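PDB 4FGW: glycerol-3-phosphate dehydrogenase [NAD(+)] 1 from Saccharomyces cerevisiae, which catalyses the NAD-linked interconversion of dihydroxyacetone phosphate and sn-glycerol 3-phosphate, driving glycerol production and accumulation under hyperosmotic stress. Local coordinates for residues A[123-127]-A[128-132]; A[154-158]-A[159-163]; A[336-339]-A[340-343]. All blocks are in the same frame, centred on the assembly; numbering follows the deposited sequence.

Contact 1: A[123-127]-A[128-132]; sequences FNIPH and QFLPR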
loop_
_atom_site.group_PDB
_atom_site.type_symbol
_atom_site.label_atom_id
_atom_site.label_comp_id
_atom_site.label_asym_id
_atom_site.label_seq_id
_atom_site.Cartn_x
_atom_site.Cartn_y
_atom_site.Cartn_z
ATOM N N PHE A 123 26.030 -11.219 -0.038
ATOM C CA PHE A 123 25.832 -11.893 -1.325
ATOM C C PHE A 123 24.932 -11.038 -2.185
ATOM O O PHE A 123 23.827 -10.683 -1.766
ATOM C CB PHE A 123 25.229 -13.289 -1.148
ATOM C CG PHE A 123 26.149 -14.285 -0.496
ATOM C CD1 PHE A 123 26.096 -14.511 0.876
ATOM C CD2 PHE A 123 27.065 -15.011 -1.253
ATOM C CE1 PHE A 123 26.939 -15.451 1.473
ATOM C CE2 PHE A 123 27.909 -15.945 -0.652
ATOM C CZ PHE A 123 27.836 -16.164 0.705
ATOM N N ASN A 124 25.419 -10.673 -3.367
ATOM C CA ASN A 124 24.669 -9.842 -4.301
ATOM C C ASN A 124 24.974 -10.216 -5.760
ATOM O O ASN A 124 25.513 -9.421 -6.535
ATOM C CB ASN A 124 24.883 -8.351 -3.997
ATOM C CG ASN A 124 23.768 -7.457 -4.465
ATOM O OD1 ASN A 124 23.535 -6.390 -3.897
ATOM N ND2 ASN A 124 23.049 -7.863 -5.506
ATOM N N ILE A 125 24.518 -11.396 -6.165
ATOM C CA ILE A 125 24.691 -11.907 -7.526
ATOM C C ILE A 125 23.378 -12.448 -8.024
ATOM O O ILE A 125 22.531 -12.734 -7.222
ATOM C CB ILE A 125 25.702 -13.093 -7.600
ATOM C CG1 ILE A 125 25.120 -14.329 -6.950
ATOM C CG2 ILE A 125 27.005 -12.763 -6.974
ATOM C CD1 ILE A 125 25.677 -14.598 -5.642
ATOM N N PRO A 126 23.211 -12.625 -9.332
ATOM C CA PRO A 126 21.929 -13.165 -9.821
ATOM C C PRO A 126 21.731 -14.612 -9.342
ATOM O O PRO A 126 22.696 -15.363 -9.170
ATOM C CB PRO A 126 22.061 -13.094 -11.351
ATOM C CG PRO A 126 23.238 -12.223 -11.620
ATOM C CD PRO A 126 24.145 -12.377 -10.449
ATOM N N HIS A 127 20.470 -14.977 -9.103
ATOM C CA HIS A 127 19.981 -16.268 -8.598
ATOM C C HIS A 127 20.606 -17.506 -9.253
ATOM O O HIS A 127 20.903 -18.483 -8.560
ATOM C CB HIS A 127 18.444 -16.295 -8.692
ATOM C CG HIS A 127 17.804 -15.060 -8.128
ATOM N ND1 HIS A 127 18.109 -13.789 -8.619
ATOM C CD2 HIS A 127 16.890 -14.934 -7.137
ATOM C CE1 HIS A 127 17.402 -12.942 -7.885
ATOM N NE2 HIS A 127 16.643 -13.583 -6.992
ATOM N N GLN A 128 20.824 -17.446 -10.577
ATOM C CA GLN A 128 21.424 -18.521 -11.372
ATOM C C GLN A 128 22.906 -18.776 -11.035
ATOM O O GLN A 128 23.422 -19.855 -11.344
ATOM C CB GLN A 128 21.215 -18.286 -12.886
ATOM C CG GLN A 128 21.855 -17.011 -13.453
ATOM C CD GLN A 128 20.930 -15.809 -13.488
ATOM O OE1 GLN A 128 20.032 -15.624 -12.647
ATOM N NE2 GLN A 128 21.169 -14.928 -14.449
ATOM N N PHE A 129 23.588 -17.818 -10.409
ATOM C CA PHE A 129 24.988 -17.958 -10.002
ATOM C C PHE A 129 25.220 -18.369 -8.565
ATOM O O PHE A 129 26.336 -18.565 -8.157
ATOM C CB PHE A 129 25.737 -16.660 -10.155
ATOM C CG PHE A 129 25.618 -16.049 -11.481
ATOM C CD1 PHE A 129 26.170 -14.832 -11.728
ATOM C CD2 PHE A 129 24.967 -16.681 -12.484
ATOM C CE1 PHE A 129 26.069 -14.260 -12.941
ATOM C CE2 PHE A 129 24.874 -16.105 -13.702
ATOM C CZ PHE A 129 25.420 -14.895 -13.925
ATOM N N LEU A 130 24.172 -18.431 -7.781
ATOM C CA LEU A 130 24.251 -18.866 -6.385
ATOM C C LEU A 130 24.802 -20.298 -6.233
ATOM O O LEU A 130 25.731 -20.463 -5.440
ATOM C CB LEU A 130 22.923 -18.665 -5.633
ATOM C CG LEU A 130 22.997 -18.744 -4.099
ATOM C CD1 LEU A 130 23.830 -17.603 -3.519
ATOM C CD2 LEU A 130 21.617 -18.722 -3.498
ATOM N N PRO A 131 24.336 -21.323 -7.005
ATOM C CA PRO A 131 24.937 -22.665 -6.875
ATOM C C PRO A 131 26.435 -22.717 -7.204
ATOM O O PRO A 131 27.144 -23.511 -6.590
ATOM C CB PRO A 131 24.125 -23.517 -7.861
ATOM C CG PRO A 131 22.831 -22.781 -8.016
ATOM C CD PRO A 131 23.239 -21.341 -7.996
ATOM N N ARG A 132 26.918 -21.869 -8.151
ATOM C CA ARG A 132 28.335 -21.792 -8.538
ATOM C C ARG A 132 29.186 -21.235 -7.396
ATOM O O ARG A 132 30.186 -21.855 -7.015
ATOM C CB ARG A 132 28.539 -20.943 -9.814
ATOM C CG ARG A 132 30.013 -20.765 -10.154
ATOM C CD ARG A 132 30.314 -19.843 -11.303
ATOM N NE ARG A 132 31.762 -19.677 -11.419
ATOM C CZ ARG A 132 32.418 -19.496 -12.562
ATOM N NH1 ARG A 132 31.758 -19.444 -13.713
ATOM N NH2 ARG A 132 33.739 -19.362 -12.563
#

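Contact 2: A[154-158]-A[159-163]; sequences FEVGA and KGVQL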
loop_
_atom_site.group_PDB
_atom_site.type_symbol
_atom_site.label_atom_id
_atom_site.label_comp_id
_atom_site.label_asym_id
_atom_site.label_seq_id
_atom_site.Cartn_x
_atom_site.Cartn_y
_atom_site.Cartn_z
ATOM N N PHE A 154 12.444 -15.938 -3.373
ATOM C CA PHE A 154 12.702 -17.252 -2.797
ATOM C C PHE A 154 12.429 -18.326 -3.862
ATOM O O PHE A 154 11.903 -18.010 -4.931
ATOM C CB PHE A 154 11.833 -17.468 -1.532
ATOM C CG PHE A 154 10.355 -17.681 -1.780
ATOM C CD1 PHE A 154 9.769 -18.918 -1.557
ATOM C CD2 PHE A 154 9.547 -16.637 -2.223
ATOM C CE1 PHE A 154 8.405 -19.113 -1.783
ATOM C CE2 PHE A 154 8.184 -16.838 -2.458
ATOM C CZ PHE A 154 7.625 -18.076 -2.248
ATOM N N GLU A 155 12.783 -19.578 -3.570
ATOM C CA GLU A 155 12.569 -20.703 -4.477
ATOM C C GLU A 155 11.197 -21.309 -4.182
ATOM O O GLU A 155 10.878 -21.593 -3.025
ATOM C CB GLU A 155 13.690 -21.743 -4.318
ATOM C CG GLU A 155 13.996 -22.520 -5.582
ATOM C CD GLU A 155 15.344 -23.220 -5.621
ATOM O OE1 GLU A 155 15.726 -23.660 -6.728
ATOM O OE2 GLU A 155 16.014 -23.341 -4.567
ATOM N N VAL A 156 10.370 -21.441 -5.231
ATOM C CA VAL A 156 9.007 -21.982 -5.172
ATOM C C VAL A 156 8.720 -22.828 -6.421
ATOM O O VAL A 156 9.103 -22.450 -7.527
ATOM C CB VAL A 156 7.930 -20.880 -4.890
ATOM C CG1 VAL A 156 7.957 -19.754 -5.925
ATOM C CG2 VAL A 156 6.522 -21.462 -4.741
ATOM N N GLY A 157 8.087 -23.978 -6.214
ATOM C CA GLY A 157 7.710 -24.909 -7.267
ATOM C C GLY A 157 6.931 -26.080 -6.715
ATOM O O GLY A 157 6.646 -26.118 -5.515
ATOM N N ALA A 158 6.623 -27.067 -7.580
ATOM C CA ALA A 158 5.873 -28.277 -7.223
ATOM C C ALA A 158 6.502 -29.094 -6.091
ATOM O O ALA A 158 5.765 -29.650 -5.274
ATOM C CB ALA A 158 5.671 -29.152 -8.450
ATOM N N LYS A 159 7.851 -29.150 -6.033
ATOM C CA LYS A 159 8.597 -29.919 -5.028
ATOM C C LYS A 159 8.694 -29.296 -3.629
ATOM O O LYS A 159 8.885 -30.029 -2.654
ATOM C CB LYS A 159 9.979 -30.344 -5.552
ATOM C CG LYS A 159 9.928 -31.572 -6.457
ATOM C CD LYS A 159 11.304 -32.197 -6.648
ATOM C CE LYS A 159 11.217 -33.591 -7.217
ATOM N NZ LYS A 159 12.550 -34.246 -7.277
ATOM N N GLY A 160 8.564 -27.973 -3.537
ATOM C CA GLY A 160 8.638 -27.273 -2.260
ATOM C C GLY A 160 8.999 -25.804 -2.317
ATOM O O GLY A 160 9.139 -25.221 -3.397
ATOM N N VAL A 161 9.138 -25.200 -1.125
ATOM C CA VAL A 161 9.525 -23.803 -0.938
ATOM C C VAL A 161 10.857 -23.717 -0.201
ATOM O O VAL A 161 11.077 -24.457 0.756
ATOM C CB VAL A 161 8.436 -22.916 -0.265
ATOM C CG1 VAL A 161 7.342 -22.542 -1.251
ATOM C CG2 VAL A 161 7.846 -23.563 0.990
ATOM N N GLN A 162 11.744 -22.817 -0.641
ATOM C CA GLN A 162 13.037 -22.614 0.015
ATOM C C GLN A 162 13.551 -21.189 -0.112
ATOM O O GLN A 162 13.528 -20.608 -1.194
ATOM C CB GLN A 162 14.100 -23.615 -0.470
ATOM C CG GLN A 162 15.373 -23.598 0.391
ATOM C CD GLN A 162 16.437 -24.550 -0.079
ATOM O OE1 GLN A 162 16.637 -25.612 0.512
ATOM N NE2 GLN A 162 17.171 -24.173 -1.121
ATOM N N LEU A 163 14.045 -20.645 1.007
ATOM C CA LEU A 163 14.671 -19.333 1.058
ATOM C C LEU A 163 16.097 -19.481 0.515
ATOM O O LEU A 163 16.764 -20.482 0.797
ATOM C CB LEU A 163 14.691 -18.782 2.501
ATOM C CG LEU A 163 13.347 -18.692 3.253
ATOM C CD1 LEU A 163 13.559 -18.306 4.698
ATOM C CD2 LEU A 163 12.374 -17.726 2.581
#

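Contact 3: A[336-339]-A[340-343]; sequences QSAQ and GLIT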
loop_
_atom_site.group_PDB
_atom_site.type_symbol
_atom_site.label_atom_id
_atom_site.label_comp_id
_atom_site.label_asym_id
_atom_site.label_seq_id
_atom_site.Cartn_x
_atom_site.Cartn_y
_atom_site.Cartn_z
ATOM N N GLN A 336 14.628 -8.765 -21.821
ATOM C CA GLN A 336 14.299 -8.902 -20.399
ATOM C C GLN A 336 12.979 -9.649 -20.179
ATOM O O GLN A 336 12.133 -9.691 -21.077
ATOM C CB GLN A 336 14.257 -7.530 -19.716
ATOM C CG GLN A 336 15.625 -6.994 -19.328
ATOM C CD GLN A 336 15.485 -5.757 -18.480
ATOM O OE1 GLN A 336 15.277 -5.828 -17.263
ATOM N NE2 GLN A 336 15.562 -4.595 -19.113
ATOM N N SER A 337 12.805 -10.231 -18.980
ATOM C CA SER A 337 11.608 -10.996 -18.636
ATOM C C SER A 337 10.819 -10.428 -17.458
ATOM O O SER A 337 11.402 -9.855 -16.536
ATOM C CB SER A 337 11.974 -12.449 -18.353
ATOM O OG SER A 337 12.654 -13.041 -19.447
ATOM N N ALA A 338 9.487 -10.612 -17.487
ATOM C CA ALA A 338 8.590 -10.241 -16.397
ATOM C C ALA A 338 8.504 -11.492 -15.520
ATOM O O ALA A 338 7.792 -12.443 -15.845
ATOM C CB ALA A 338 7.218 -9.849 -16.934
ATOM N N GLN A 339 9.267 -11.504 -14.432
ATOM C CA GLN A 339 9.386 -12.688 -13.585
ATOM C C GLN A 339 8.036 -13.259 -13.160
ATOM O O GLN A 339 7.836 -14.475 -13.159
ATOM C CB GLN A 339 10.234 -12.376 -12.349
ATOM C CG GLN A 339 11.355 -13.372 -12.097
ATOM C CD GLN A 339 10.871 -14.808 -12.104
ATOM O OE1 GLN A 339 10.397 -15.320 -11.089
ATOM N NE2 GLN A 339 10.987 -15.467 -13.251
ATOM N N GLY A 340 7.118 -12.373 -12.795
ATOM C CA GLY A 340 5.801 -12.767 -12.291
ATOM C C GLY A 340 5.081 -13.804 -13.137
ATOM O O GLY A 340 4.248 -14.555 -12.620
ATOM N N LEU A 341 5.394 -13.849 -14.451
ATOM C CA LEU A 341 4.852 -14.802 -15.426
ATOM C C LEU A 341 5.227 -16.234 -15.029
ATOM O O LEU A 341 4.387 -17.128 -15.103
ATOM C CB LEU A 341 5.412 -14.477 -16.825
ATOM C CG LEU A 341 4.506 -13.786 -17.853
ATOM C CD1 LEU A 341 3.769 -12.607 -17.276
ATOM C CD2 LEU A 341 5.321 -13.294 -19.025
ATOM N N ILE A 342 6.480 -16.437 -14.580
ATOM C CA ILE A 342 6.992 -17.732 -14.133
ATOM C C ILE A 342 6.474 -18.028 -12.715
ATOM O O ILE A 342 5.986 -19.128 -12.461
ATOM C CB ILE A 342 8.547 -17.788 -14.251
ATOM C CG1 ILE A 342 8.997 -17.738 -15.730
ATOM C CG2 ILE A 342 9.139 -19.018 -13.569
ATOM C CD1 ILE A 342 9.894 -16.551 -16.078
ATOM N N THR A 343 6.560 -17.036 -11.812
ATOM C CA THR A 343 6.142 -17.145 -10.413
ATOM C C THR A 343 4.692 -17.594 -10.234
ATOM O O THR A 343 4.456 -18.500 -9.432
ATOM C CB THR A 343 6.534 -15.899 -9.614
ATOM O OG1 THR A 343 7.888 -15.577 -9.921
ATOM C CG2 THR A 343 6.394 -16.100 -8.105
#

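Contact 1: A[123-127]-A[128-132]
The carbonyl oxygen of P126 accepts a hydrogen bond from the backbone N of F129 at 2.9 Å, with an N-H...O angle of 156°. It closes the turn that leads from strand 120-123 of the Rossmann-type domain into helix 130-137. A second, weak bond runs from L130 N to H127 O at 3.4 Å and carries the winding on.

The side chains of P126 and F129 pack across the same turn. With CG of F129 beside its own backbone N (chi1 -52°), the phenyl ring swings back over the proline, and P126 CG sits over one ring face in a CH-pi contact, 4.1 Å from the centroid. On the same face, P126 CD comes to 3.4 Å from F129 CD1. F129 is an NAD(+)-binding residue by similarity, and this packing would help to fix its ring.

Buried I125 lies close to G41 of the glycine-rich, probably NAD(+)-binding, motif; H127 NE2 is hydrogen-bonded to the carbonyl oxygen of K152, a likely substrate-binding residue. I125 serves two partners through different atoms: CG1 meets F129 CB at 4.0 Å, while the I125 and L130 side chains cross at about a right angle, their CD1 atoms 4.1 Å apart.

Contact 2: A[154-158]-A[159-163]
F154 and V161 meet because their first torsions turn both side chains into the same space. CG of F154 lies between the backbone N and the carbonyl carbon (chi1 72°), which turns the ring obliquely toward V161, whereas CG1 of V161 stands beside its own backbone N (chi1 -77°). V161 CG1 thereby reaches the edge of the phenyl ring, in its plane and 3.6 Å from F154 CE1. The same methyl also touches V156 CG2 at 3.7 Å, so one branch serves both apolar neighbours.

The backbone bonds that hold this register are strongest at E155 and Q162. E155 N donates to Q162 O at 2.7 Å, and Q162 N returns the bond to E155 O at 2.8 Å with an angle of 167°. E155 O also lies 3.3 Å from V161 CA in a CA-H...O contact. The E155 and Q162 side chains run side by side on the opposite face from the valines. Nearer the turn, only weak bonds join G157 and G160, and A158 and K159 form the reversal with angles close to those of a type I turn.

V156 and V161 rest on W350 of helix 340-354, while F154 packs on I240 and A243 of helix 235-257. The arrangement is a short two-stranded antiparallel beta hairpin with a two-residue turn, by which the dinucleotide-binding half packs against the helical half.

Contact 3: A[336-339]-A[340-343]
Q339 O is gripped by two backbone N-H groups of the following helix: I342 N donates to it at 2.8 Å with a bent angle of 136°, and T343 N at 3.2 Å with a nearly straight one of 168°. The T343 hydroxyl adds a weak third bond, OG1 to Q339 O at 3.4 Å. Just before it, A338 O accepts from L341 N at 3.1 Å. These bonds start helix 340-354.

The Q339 side chain bends at chi2 (-51°) and folds back over the first turn. It crosses the side chains of I342 and T343 at about a right angle, Q339 NE2 lying 3.2 Å from I342 CD1.

Further out, E329 OE2 accepts from A338 N, while A338 packs on L333 and L341 on A325; E329, L333 and A325 all belong to helix 325-333. Y371 OH bonds to L341 O, and N311 OD1 bonds to G340 N.

Q339 is an NAD(+)-binding residue and N311 a substrate-binding one, both by similarity, so this helix start borders the probable active site. Since N311 OD1 accepts from a helix N terminus, the local dipole would probably polarise its amide and make the NH2 group a better donor toward a bound ligand.

How the contacts relate
The three contacts follow one another along the chain; none nests or crosses. Contact 1 closes the turn from strand 120-123 into helix 130-137, within the Rossmann-type half. After strand 146-149 the chain reaches contact 2, whose hairpin closes on itself just ahead of helix 164-172. Contact 3 comes much later, among the C-terminal helices, where the loop after helix 325-333 turns into helix 340-354. That last helix links contacts 2 and 3: it begins in 340-343, and the hairpin rests on it further along. Their nearest atoms are about 5 Å apart, and those of contacts 1 and 3 about 7 Å, consistent with contacts 1 and 3 facing a shared interdomain cleft.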